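Local atomic coordinates of cytochrome c2 (Rhodobacter sphaeroides, PDB entry 1CXC), a protein that carries electrons through its covalently bound heme c, serving as electron donor to the oxidized bacteriochlorophyll of the photosynthetic apparatus in purple non-sulfur bacteria. Residues Ala11-Cys15 against Ile113-Leu117; Tyr79-Thr84 against Gly98-Leu104. All coordinates share one frame; numbering follows the deposited sequence.

Contact 1. Residues Ala11-Cys15 against Ile113-Leu117; sequences AFNQC and IWAYL. With HEC (heme c), chain B.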
ATOM      1  N   ALA A  11       0.647   9.625  10.428  1.00 14.06           N
ATOM      2  CA  ALA A  11       1.689   8.677  10.082  1.00 14.54           C
ATOM      3  C   ALA A  11       1.843   8.475   8.577  1.00 14.49           C
ATOM      4  O   ALA A  11       2.945   8.218   8.088  1.00 15.61           O
ATOM      5  CB  ALA A  11       1.341   7.342  10.733  1.00 14.35           C
ATOM      6  N   PHE A  12       0.807   8.832   7.814  1.00 13.23           N
ATOM      7  CA  PHE A  12       0.826   8.695   6.361  1.00 13.64           C
ATOM      8  C   PHE A  12       1.720   9.736   5.677  1.00 14.67           C
ATOM      9  O   PHE A  12       2.109   9.614   4.512  1.00 11.61           O
ATOM     10  CB  PHE A  12      -0.604   8.786   5.823  1.00 13.67           C
ATOM     11  CG  PHE A  12      -0.728   8.419   4.353  1.00 13.39           C
ATOM     12  CD1 PHE A  12      -0.547   7.105   3.959  1.00 13.19           C
ATOM     13  CD2 PHE A  12      -0.896   9.410   3.412  1.00 13.62           C
ATOM     14  CE1 PHE A  12      -0.512   6.791   2.614  1.00 14.27           C
ATOM     15  CE2 PHE A  12      -0.853   9.099   2.070  1.00 16.54           C
ATOM     16  CZ  PHE A  12      -0.658   7.790   1.667  1.00 16.56           C
ATOM     17  N   ASN A  13       2.151  10.769   6.402  1.00 18.21           N
ATOM     18  CA  ASN A  13       3.023  11.740   5.770  1.00 19.50           C
ATOM     19  C   ASN A  13       4.266  11.053   5.290  1.00 17.64           C
ATOM     20  O   ASN A  13       4.857  11.492   4.327  1.00 18.35           O
ATOM     21  CB  ASN A  13       3.483  12.816   6.736  1.00 23.21           C
ATOM     22  CG  ASN A  13       2.370  13.648   7.341  1.00 27.01           C
ATOM     23  OD1 ASN A  13       2.437  14.001   8.520  1.00 30.55           O
ATOM     24  ND2 ASN A  13       1.331  13.995   6.574  1.00 29.14           N
ATOM     25  N   GLN A  14       4.773  10.056   6.015  1.00 17.89           N
ATOM     26  CA  GLN A  14       5.989   9.382   5.574  1.00 19.86           C
ATOM     27  C   GLN A  14       5.849   8.775   4.188  1.00 19.50           C
ATOM     28  O   GLN A  14       6.838   8.505   3.509  1.00 21.85           O
ATOM     29  CB  GLN A  14       6.385   8.241   6.492  1.00 24.05           C
ATOM     30  CG  GLN A  14       5.638   8.146   7.809  1.00 33.25           C
ATOM     31  CD  GLN A  14       6.364   7.253   8.808  1.00 36.29           C
ATOM     32  OE1 GLN A  14       7.549   6.950   8.654  1.00 37.56           O
ATOM     33  NE2 GLN A  14       5.679   6.810   9.858  1.00 37.45           N
ATOM     34  N   CYS A  15       4.663   8.274   3.894  1.00 15.13           N
ATOM     35  CA  CYS A  15       4.388   7.648   2.614  1.00 14.22           C
ATOM     36  C   CYS A  15       4.261   8.636   1.466  1.00 13.72           C
ATOM     37  O   CYS A  15       4.451   8.256   0.319  1.00 11.68           O
ATOM     38  CB  CYS A  15       3.060   6.892   2.699  1.00 11.06           C
ATOM     39  SG  CYS A  15       2.805   5.928   4.203  1.00 12.20           S
ATOM     40  N   ILE A 113      -2.459   3.513   9.941  1.00  8.49           N
ATOM     41  CA  ILE A 113      -2.538   3.896   8.552  1.00 10.18           C
ATOM     42  C   ILE A 113      -3.588   3.050   7.832  1.00 10.38           C
ATOM     43  O   ILE A 113      -4.399   3.584   7.080  1.00  8.89           O
ATOM     44  CB  ILE A 113      -1.157   3.740   7.896  1.00 11.03           C
ATOM     45  CG1 ILE A 113      -0.191   4.831   8.361  1.00 10.44           C
ATOM     46  CG2 ILE A 113      -1.309   3.766   6.379  1.00 13.28           C
ATOM     47  CD1 ILE A 113       1.236   4.627   7.841  1.00  7.87           C
ATOM     48  N   TRP A 114      -3.757   1.772   8.201  1.00 11.60           N
ATOM     49  CA  TRP A 114      -4.791   0.982   7.546  1.00 11.20           C
ATOM     50  C   TRP A 114      -6.166   1.517   7.941  1.00 10.19           C
ATOM     51  O   TRP A 114      -7.076   1.616   7.118  1.00  8.97           O
ATOM     52  CB  TRP A 114      -4.681  -0.497   7.941  1.00  8.87           C
ATOM     53  CG  TRP A 114      -5.739  -1.352   7.205  1.00  8.96           C
ATOM     54  CD1 TRP A 114      -6.846  -1.827   7.858  1.00 10.96           C
ATOM     55  CD2 TRP A 114      -5.746  -1.665   5.873  1.00 10.01           C
ATOM     56  NE1 TRP A 114      -7.562  -2.471   6.941  1.00 10.88           N
ATOM     57  CE2 TRP A 114      -6.945  -2.376   5.741  1.00 12.14           C
ATOM     58  CE3 TRP A 114      -4.936  -1.437   4.778  1.00 12.77           C
ATOM     59  CZ2 TRP A 114      -7.351  -2.860   4.498  1.00 11.81           C
ATOM     60  CZ3 TRP A 114      -5.336  -1.932   3.541  1.00 13.76           C
ATOM     61  CH2 TRP A 114      -6.529  -2.637   3.400  1.00 14.36           C
ATOM     62  N   ALA A 115      -6.350   1.915   9.199  1.00  7.55           N
ATOM     63  CA  ALA A 115      -7.634   2.440   9.610  1.00  8.98           C
ATOM     64  C   ALA A 115      -7.954   3.760   8.899  1.00  9.47           C
ATOM     65  O   ALA A 115      -9.104   4.040   8.533  1.00  9.16           O
ATOM     66  CB  ALA A 115      -7.628   2.676  11.120  1.00  9.77           C
ATOM     67  N   TYR A 116      -6.913   4.548   8.610  1.00 10.47           N
ATOM     68  CA  TYR A 116      -7.075   5.807   7.901  1.00  9.34           C
ATOM     69  C   TYR A 116      -7.488   5.527   6.452  1.00  7.89           C
ATOM     70  O   TYR A 116      -8.446   6.089   5.928  1.00 10.06           O
ATOM     71  CB  TYR A 116      -5.734   6.556   7.973  1.00  9.66           C
ATOM     72  CG  TYR A 116      -5.590   7.744   7.032  1.00 12.78           C
ATOM     73  CD1 TYR A 116      -6.481   8.802   7.121  1.00 14.38           C
ATOM     74  CD2 TYR A 116      -4.584   7.753   6.091  1.00 13.47           C
ATOM     75  CE1 TYR A 116      -6.381   9.887   6.263  1.00 16.29           C
ATOM     76  CE2 TYR A 116      -4.477   8.826   5.232  1.00 17.46           C
ATOM     77  CZ  TYR A 116      -5.373   9.884   5.322  1.00 18.59           C
ATOM     78  OH  TYR A 116      -5.275  10.955   4.443  1.00 19.93           O
ATOM     79  N   LEU A 117      -6.959   4.478   5.850  1.00 11.65           N
ATOM     80  CA  LEU A 117      -7.310   4.137   4.475  1.00 11.69           C
ATOM     81  C   LEU A 117      -8.724   3.597   4.385  1.00 11.58           C
ATOM     82  O   LEU A 117      -9.384   3.731   3.368  1.00 11.80           O
ATOM     83  CB  LEU A 117      -6.336   3.108   3.911  1.00 10.13           C
ATOM     84  CG  LEU A 117      -4.890   3.545   3.789  1.00  9.98           C
ATOM     85  CD1 LEU A 117      -4.039   2.358   3.380  1.00 12.71           C
ATOM     86  CD2 LEU A 117      -4.765   4.703   2.815  1.00 11.72           C
TER
HETATM   87 FE   HEC B 125       4.678   2.044  -1.067  1.00 12.12          FE
HETATM   88  CHA HEC B 125       3.692  -0.150  -3.445  1.00 10.23           C
HETATM   89  CHB HEC B 125       1.946   1.269   0.815  1.00  9.29           C
HETATM   90  CHC HEC B 125       5.785   4.135   1.414  1.00 11.47           C
HETATM   91  CHD HEC B 125       7.260   3.081  -3.059  1.00 10.59           C
HETATM   92  NA  HEC B 125       3.158   0.795  -1.246  1.00  7.33           N
HETATM   93  C1A HEC B 125       2.909  -0.063  -2.306  1.00  9.03           C
HETATM   94  C2A HEC B 125       1.712  -0.850  -2.065  1.00  9.51           C
HETATM   95  C3A HEC B 125       1.232  -0.476  -0.856  1.00  7.83           C
HETATM   96  C4A HEC B 125       2.118   0.569  -0.373  1.00  8.84           C
HETATM   97  CMA HEC B 125       0.062  -1.122  -0.127  1.00  8.08           C
HETATM   98  CAA HEC B 125       1.053  -1.839  -3.016  1.00 11.47           C
HETATM   99  CBA HEC B 125      -0.112  -1.180  -3.738  1.00 12.62           C
HETATM  100  CGA HEC B 125      -0.634  -1.913  -4.963  1.00  9.44           C
HETATM  101  O1A HEC B 125      -0.948  -1.256  -5.934  1.00 10.67           O
HETATM  102  O2A HEC B 125      -0.536  -3.135  -4.999  1.00 14.06           O
HETATM  103  NB  HEC B 125       4.025   2.565   0.719  1.00 11.38           N
HETATM  104  C1B HEC B 125       2.824   2.208   1.314  1.00 10.87           C
HETATM  105  C2B HEC B 125       2.647   2.889   2.586  1.00 12.48           C
HETATM  106  C3B HEC B 125       3.764   3.648   2.814  1.00 12.97           C
HETATM  107  C4B HEC B 125       4.605   3.449   1.638  1.00 11.64           C
HETATM  108  CMB HEC B 125       1.422   2.761   3.500  1.00 11.48           C
HETATM  109  CAB HEC B 125       4.060   4.400   3.987  1.00  8.25           C
HETATM  110  CBB HEC B 125       4.245   3.767   5.302  1.00 10.12           C
HETATM  111  NC  HEC B 125       6.213   3.291  -0.858  1.00 10.26           N
HETATM  112  C1C HEC B 125       6.525   4.070   0.252  1.00 11.50           C
HETATM  113  C2C HEC B 125       7.665   4.923  -0.018  1.00 10.86           C
HETATM  114  C3C HEC B 125       8.080   4.629  -1.272  1.00 12.39           C
HETATM  115  C4C HEC B 125       7.168   3.628  -1.792  1.00 11.21           C
HETATM  116  CMC HEC B 125       8.144   6.077   0.851  1.00 10.87           C
HETATM  117  CAC HEC B 125       9.144   5.205  -1.958  1.00 11.81           C
HETATM  118  CBC HEC B 125      10.506   5.209  -1.443  1.00 14.61           C
HETATM  119  ND  HEC B 125       5.317   1.585  -2.855  1.00 11.95           N
HETATM  120  C1D HEC B 125       6.401   2.112  -3.554  1.00 11.61           C
HETATM  121  C2D HEC B 125       6.578   1.447  -4.826  1.00 11.94           C
HETATM  122  C3D HEC B 125       5.624   0.493  -4.909  1.00 11.04           C
HETATM  123  C4D HEC B 125       4.828   0.603  -3.701  1.00 11.24           C
HETATM  124  CMD HEC B 125       7.663   1.731  -5.864  1.00  9.92           C
HETATM  125  CAD HEC B 125       5.597  -0.657  -5.904  1.00 12.69           C
HETATM  126  CBD HEC B 125       6.105  -1.950  -5.268  1.00 15.01           C
HETATM  127  CGD HEC B 125       6.618  -2.998  -6.265  1.00 17.08           C
HETATM  128  O1D HEC B 125       7.265  -3.942  -5.833  1.00 17.28           O
HETATM  129  O2D HEC B 125       6.096  -3.063  -7.365  1.00 16.67           O
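Phe12 and Ile113 mark the closest backbone approach, their CA atoms 6.3 Å apart, where the turn that follows helix 5-11 runs past helix 107-120. Residues 12-14 form a short 3-10 turn, while residues 113-117 are regular helix. No hydrogen bond crosses between them, so apolar side chains carry the contact. Ile113 reaches in with both branches. Its CG1 lies 3.8 Å from Ala11 CB, and CD1, at the end of an extended chain (chi2 174°), continues along Ala11 to 4.2 Å from Cys15 SG. The other branch, CG2, meets the edge of the Phe12 ring near its plane, 4.2 Å from CD1 of Phe12. CG of Phe12 stands anti to the backbone N (chi1 -170°), which turns the ring so that it meets both Ile113 CG2 and the Tyr116 ring. CE2 of Tyr116 comes obliquely to 3.9 Å from Phe12 CG and touches CB as well; the two planes are inclined at 49°, with centroids 5.8 Å apart. Over one face of the Phe12 ring, toward its rim, sits CB of Cys15. That cysteine is the first of the heme-binding CXXCH motif, and its SG is bonded to HEC CAB at 2.0 Å, so the same turn that packs on the helix also holds the heme. Such packing of the N-terminal region against the C-terminal helix is a hallmark of the cytochrome c fold. Beyond the pair, Phe12 and Tyr116 both rest on Ile21 and Ala30 of the two-stranded sheet, and Ile113 leans on Phe76 of helix 73-81.

Contact 2. Residues Tyr79-Thr84 against Gly98-Leu104; sequences YVQDPT and GKMTFKL. With HEC (heme c), chain B.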
ATOM      1  N   TYR A  79       3.360  -6.405   4.909  1.00 11.86           N
ATOM      2  CA  TYR A  79       4.056  -5.869   3.763  1.00 10.70           C
ATOM      3  C   TYR A  79       4.780  -4.565   4.021  1.00 13.06           C
ATOM      4  O   TYR A  79       5.947  -4.448   3.685  1.00 13.96           O
ATOM      5  CB  TYR A  79       3.074  -5.694   2.623  1.00  9.55           C
ATOM      6  CG  TYR A  79       3.659  -4.923   1.456  1.00  9.96           C
ATOM      7  CD1 TYR A  79       4.574  -5.524   0.631  1.00  9.33           C
ATOM      8  CD2 TYR A  79       3.261  -3.612   1.244  1.00  8.26           C
ATOM      9  CE1 TYR A  79       5.114  -4.811  -0.411  1.00 10.88           C
ATOM     10  CE2 TYR A  79       3.789  -2.902   0.194  1.00  8.97           C
ATOM     11  CZ  TYR A  79       4.716  -3.502  -0.622  1.00 10.25           C
ATOM     12  OH  TYR A  79       5.262  -2.789  -1.677  1.00 12.98           O
ATOM     13  N   VAL A  80       4.100  -3.542   4.562  1.00 14.02           N
ATOM     14  CA  VAL A  80       4.764  -2.257   4.798  1.00 14.45           C
ATOM     15  C   VAL A  80       5.946  -2.372   5.744  1.00 14.81           C
ATOM     16  O   VAL A  80       6.809  -1.501   5.727  1.00 16.64           O
ATOM     17  CB  VAL A  80       3.791  -1.175   5.324  1.00 12.23           C
ATOM     18  CG1 VAL A  80       2.665  -0.963   4.328  1.00 11.07           C
ATOM     19  CG2 VAL A  80       3.254  -1.512   6.711  1.00  9.76           C
ATOM     20  N   GLN A  81       5.980  -3.359   6.652  1.00 13.67           N
ATOM     21  CA  GLN A  81       7.108  -3.495   7.548  1.00 16.78           C
ATOM     22  C   GLN A  81       8.362  -4.012   6.864  1.00 17.05           C
ATOM     23  O   GLN A  81       9.470  -3.787   7.321  1.00 19.17           O
ATOM     24  CB  GLN A  81       6.732  -4.381   8.709  1.00 18.74           C
ATOM     25  CG  GLN A  81       5.736  -3.678   9.614  1.00 25.27           C
ATOM     26  CD  GLN A  81       5.405  -4.501  10.849  1.00 28.51           C
ATOM     27  OE1 GLN A  81       6.220  -4.613  11.759  1.00 32.20           O
ATOM     28  NE2 GLN A  81       4.232  -5.148  10.898  1.00 32.31           N
ATOM     29  N   ASP A  82       8.226  -4.803   5.815  1.00 17.87           N
ATOM     30  CA  ASP A  82       9.382  -5.277   5.062  1.00 17.24           C
ATOM     31  C   ASP A  82       8.877  -5.808   3.735  1.00 16.17           C
ATOM     32  O   ASP A  82       8.476  -6.968   3.626  1.00 17.06           O
ATOM     33  CB  ASP A  82      10.139  -6.385   5.788  1.00 20.68           C
ATOM     34  CG  ASP A  82      11.524  -6.659   5.196  1.00 23.47           C
ATOM     35  OD1 ASP A  82      11.672  -6.645   3.964  1.00 24.33           O
ATOM     36  OD2 ASP A  82      12.395  -7.099   5.951  1.00 25.56           O
ATOM     37  N   PRO A  83       8.854  -4.975   2.708  1.00 14.37           N
ATOM     38  CA  PRO A  83       8.209  -5.339   1.470  1.00 14.94           C
ATOM     39  C   PRO A  83       8.875  -6.471   0.709  1.00 16.27           C
ATOM     40  O   PRO A  83       8.177  -7.369   0.258  1.00 15.90           O
ATOM     41  CB  PRO A  83       8.204  -4.062   0.656  1.00 14.57           C
ATOM     42  CG  PRO A  83       8.413  -2.918   1.628  1.00 14.07           C
ATOM     43  CD  PRO A  83       9.008  -3.522   2.874  1.00 12.37           C
ATOM     44  N   THR A  84      10.184  -6.628   0.812  1.00 16.98           N
ATOM     45  CA  THR A  84      10.830  -7.675   0.064  1.00 17.48           C
ATOM     46  C   THR A  84      10.699  -9.011   0.752  1.00 18.21           C
ATOM     47  O   THR A  84      10.383 -10.007   0.116  1.00 17.36           O
ATOM     48  CB  THR A  84      12.291  -7.314  -0.171  1.00 17.39           C
ATOM     49  OG1 THR A  84      12.253  -6.329  -1.179  1.00 19.27           O
ATOM     50  CG2 THR A  84      13.089  -8.487  -0.683  1.00 19.96           C
ATOM     51  N   GLY A  98      10.971  -6.496  -3.968  1.00 23.11           N
ATOM     52  CA  GLY A  98      10.015  -5.410  -4.091  1.00 21.59           C
ATOM     53  C   GLY A  98      10.707  -4.125  -4.532  1.00 20.44           C
ATOM     54  O   GLY A  98      11.938  -4.025  -4.500  1.00 22.14           O
ATOM     55  N   LYS A  99      10.014  -3.282  -5.277  1.00 17.81           N
ATOM     56  CA  LYS A  99      10.614  -2.020  -5.693  1.00 18.27           C
ATOM     57  C   LYS A  99      10.490  -0.970  -4.590  1.00 17.56           C
ATOM     58  O   LYS A  99      10.942   0.149  -4.773  1.00 16.70           O
ATOM     59  CB  LYS A  99       9.900  -1.482  -6.923  1.00 19.36           C
ATOM     60  CG  LYS A  99       9.969  -2.393  -8.134  1.00 22.91           C
ATOM     61  CD  LYS A  99      11.124  -1.965  -9.008  1.00 26.87           C
ATOM     62  CE  LYS A  99      10.596  -1.166 -10.186  1.00 31.07           C
ATOM     63  NZ  LYS A  99      10.021   0.098  -9.755  1.00 29.65           N
ATOM     64  N   MET A 100       9.595  -1.188  -3.616  1.00 15.72           N
ATOM     65  CA  MET A 100       9.389  -0.241  -2.529  1.00 13.96           C
ATOM     66  C   MET A 100      10.522  -0.365  -1.560  1.00 15.92           C
ATOM     67  O   MET A 100      10.582  -1.329  -0.809  1.00 15.84           O
ATOM     68  CB  MET A 100       8.067  -0.535  -1.818  1.00 13.64           C
ATOM     69  CG  MET A 100       7.715   0.330  -0.608  1.00  8.91           C
ATOM     70  SD  MET A 100       5.947   0.275  -0.166  1.00 11.25           S
ATOM     71  CE  MET A 100       6.095   0.396   1.574  1.00  7.43           C
ATOM     72  N   THR A 101      11.333   0.676  -1.439  1.00 17.35           N
ATOM     73  CA  THR A 101      12.472   0.570  -0.549  1.00 20.56           C
ATOM     74  C   THR A 101      12.288   1.231   0.809  1.00 21.81           C
ATOM     75  O   THR A 101      13.109   0.984   1.689  1.00 26.48           O
ATOM     76  CB  THR A 101      13.722   1.124  -1.227  1.00 18.49           C
ATOM     77  OG1 THR A 101      13.413   2.458  -1.547  1.00 19.18           O
ATOM     78  CG2 THR A 101      14.056   0.369  -2.499  1.00 19.82           C
ATOM     79  N   PHE A 102      11.045   1.472   1.186  1.00 21.14           N
ATOM     80  CA  PHE A 102      10.784   2.064   2.486  1.00 21.36           C
ATOM     81  C   PHE A 102      10.216   1.022   3.429  1.00 20.98           C
ATOM     82  O   PHE A 102       9.592   0.093   2.953  1.00 20.34           O
ATOM     83  CB  PHE A 102       9.760   3.195   2.361  1.00 20.58           C
ATOM     84  CG  PHE A 102       9.272   3.775   3.693  1.00 19.97           C
ATOM     85  CD1 PHE A 102       9.967   4.814   4.289  1.00 21.96           C
ATOM     86  CD2 PHE A 102       8.128   3.292   4.302  1.00 19.78           C
ATOM     87  CE1 PHE A 102       9.517   5.375   5.475  1.00 20.13           C
ATOM     88  CE2 PHE A 102       7.689   3.846   5.487  1.00 18.83           C
ATOM     89  CZ  PHE A 102       8.374   4.893   6.070  1.00 22.46           C
ATOM     90  N   LYS A 103      10.732   0.932   4.655  1.00 19.87           N
ATOM     91  CA  LYS A 103      10.190   0.008   5.631  1.00 20.02           C
ATOM     92  C   LYS A 103       9.613   0.802   6.804  1.00 20.91           C
ATOM     93  O   LYS A 103      10.348   1.544   7.473  1.00 20.05           O
ATOM     94  CB  LYS A 103      11.269  -0.897   6.209  1.00 20.94           C
ATOM     95  CG  LYS A 103      11.851  -1.875   5.212  1.00 23.41           C
ATOM     96  CD  LYS A 103      12.902  -2.709   5.917  1.00 27.14           C
ATOM     97  CE  LYS A 103      13.535  -3.688   4.950  1.00 32.32           C
ATOM     98  NZ  LYS A 103      14.525  -4.497   5.638  1.00 34.38           N
ATOM     99  N   LEU A 104       8.358   0.527   7.182  1.00 18.19           N
ATOM    100  CA  LEU A 104       7.726   1.195   8.307  1.00 19.46           C
ATOM    101  C   LEU A 104       8.163   0.447   9.545  1.00 20.65           C
ATOM    102  O   LEU A 104       7.795  -0.708   9.705  1.00 21.52           O
ATOM    103  CB  LEU A 104       6.214   1.103   8.161  1.00 20.09           C
ATOM    104  CG  LEU A 104       5.362   1.968   9.072  1.00 19.32           C
ATOM    105  CD1 LEU A 104       5.692   3.427   8.832  1.00 18.75           C
ATOM    106  CD2 LEU A 104       3.883   1.717   8.828  1.00 18.63           C
TER
HETATM  107 FE   HEC B 125       4.678   2.044  -1.067  1.00 12.12          FE
HETATM  108  CHA HEC B 125       3.692  -0.150  -3.445  1.00 10.23           C
HETATM  109  CHB HEC B 125       1.946   1.269   0.815  1.00  9.29           C
HETATM  110  CHC HEC B 125       5.785   4.135   1.414  1.00 11.47           C
HETATM  111  CHD HEC B 125       7.260   3.081  -3.059  1.00 10.59           C
HETATM  112  NA  HEC B 125       3.158   0.795  -1.246  1.00  7.33           N
HETATM  113  C1A HEC B 125       2.909  -0.063  -2.306  1.00  9.03           C
HETATM  114  C2A HEC B 125       1.712  -0.850  -2.065  1.00  9.51           C
HETATM  115  C3A HEC B 125       1.232  -0.476  -0.856  1.00  7.83           C
HETATM  116  C4A HEC B 125       2.118   0.569  -0.373  1.00  8.84           C
HETATM  117  CMA HEC B 125       0.062  -1.122  -0.127  1.00  8.08           C
HETATM  118  CAA HEC B 125       1.053  -1.839  -3.016  1.00 11.47           C
HETATM  119  CBA HEC B 125      -0.112  -1.180  -3.738  1.00 12.62           C
HETATM  120  CGA HEC B 125      -0.634  -1.913  -4.963  1.00  9.44           C
HETATM  121  O1A HEC B 125      -0.948  -1.256  -5.934  1.00 10.67           O
HETATM  122  O2A HEC B 125      -0.536  -3.135  -4.999  1.00 14.06           O
HETATM  123  NB  HEC B 125       4.025   2.565   0.719  1.00 11.38           N
HETATM  124  C1B HEC B 125       2.824   2.208   1.314  1.00 10.87           C
HETATM  125  C2B HEC B 125       2.647   2.889   2.586  1.00 12.48           C
HETATM  126  C3B HEC B 125       3.764   3.648   2.814  1.00 12.97           C
HETATM  127  C4B HEC B 125       4.605   3.449   1.638  1.00 11.64           C
HETATM  128  CMB HEC B 125       1.422   2.761   3.500  1.00 11.48           C
HETATM  129  CAB HEC B 125       4.060   4.400   3.987  1.00  8.25           C
HETATM  130  CBB HEC B 125       4.245   3.767   5.302  1.00 10.12           C
HETATM  131  NC  HEC B 125       6.213   3.291  -0.858  1.00 10.26           N
HETATM  132  C1C HEC B 125       6.525   4.070   0.252  1.00 11.50           C
HETATM  133  C2C HEC B 125       7.665   4.923  -0.018  1.00 10.86           C
HETATM  134  C3C HEC B 125       8.080   4.629  -1.272  1.00 12.39           C
HETATM  135  C4C HEC B 125       7.168   3.628  -1.792  1.00 11.21           C
HETATM  136  CMC HEC B 125       8.144   6.077   0.851  1.00 10.87           C
HETATM  137  CAC HEC B 125       9.144   5.205  -1.958  1.00 11.81           C
HETATM  138  CBC HEC B 125      10.506   5.209  -1.443  1.00 14.61           C
HETATM  139  ND  HEC B 125       5.317   1.585  -2.855  1.00 11.95           N
HETATM  140  C1D HEC B 125       6.401   2.112  -3.554  1.00 11.61           C
HETATM  141  C2D HEC B 125       6.578   1.447  -4.826  1.00 11.94           C
HETATM  142  C3D HEC B 125       5.624   0.493  -4.909  1.00 11.04           C
HETATM  143  C4D HEC B 125       4.828   0.603  -3.701  1.00 11.24           C
HETATM  144  CMD HEC B 125       7.663   1.731  -5.864  1.00  9.92           C
HETATM  145  CAD HEC B 125       5.597  -0.657  -5.904  1.00 12.69           C
HETATM  146  CBD HEC B 125       6.105  -1.950  -5.268  1.00 15.01           C
HETATM  147  CGD HEC B 125       6.618  -2.998  -6.265  1.00 17.08           C
HETATM  148  O1D HEC B 125       7.265  -3.942  -5.833  1.00 17.28           O
HETATM  149  O2D HEC B 125       6.096  -3.063  -7.365  1.00 16.67           O
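Val80 O accepts the N-H of Leu104 at 2.9 Å in an almost linear bond (179°). Beside it the side chains of the same two residues run alongside each other, CG2 of Val80 against CD2 of Leu104. At the far end of the contact Thr84 OG1 receives Gly98 N at 3.1 Å, and on the outer side Lys103 NZ makes a long, weak salt bridge to OD2 of Asp82; the other carboxylate oxygen, OD1, caps Lys85 N from the N-cap position. These bonds tie helices 73-81 and 83-91 to the loop bearing the methionine ligand of class I cytochromes c: Met100 SD binds the heme iron at 2.4 Å, with His19 as the other axial ligand. Tyr79 OH lies 3.5 Å from Met100 SD, and its ring meets that sulfur obliquely, a Met-aromatic contact with the centroid 4.9 Å away. Pro83 CG packs on Met100 CG from the helix side. Phe102, its CG anti to the backbone N (chi1 173°), passes over the heme rim and brings CE2 to 3.4 Å from HEC CBB; an alanine here would probably open a gap beside that substituent and leave Gln14 without the ring it touches. Lys99 N donates to HEC O1D at 2.9 Å.

The two contacts, with centres 14 Å apart, hold the same heme by different means: contact 1 supplies a thioether through Cys15, contact 2 the sulfur ligand of the iron through Met100. Their residues also touch directly. Gln14 OE1 lies 3.4 Å from Phe102 CZ, and Gln14 NE2 lies 3.5 Å from Leu104 CD1, so the turn carrying the thioether packs against the methionine loop. On the helix side Ile113 CD1 comes to 4.1 Å from Leu104 CD2. Both segments of contact 2 fall, along the chain, between those of contact 1, and the loop 98-104 leads on into helix 107-120, which supplies Ile113.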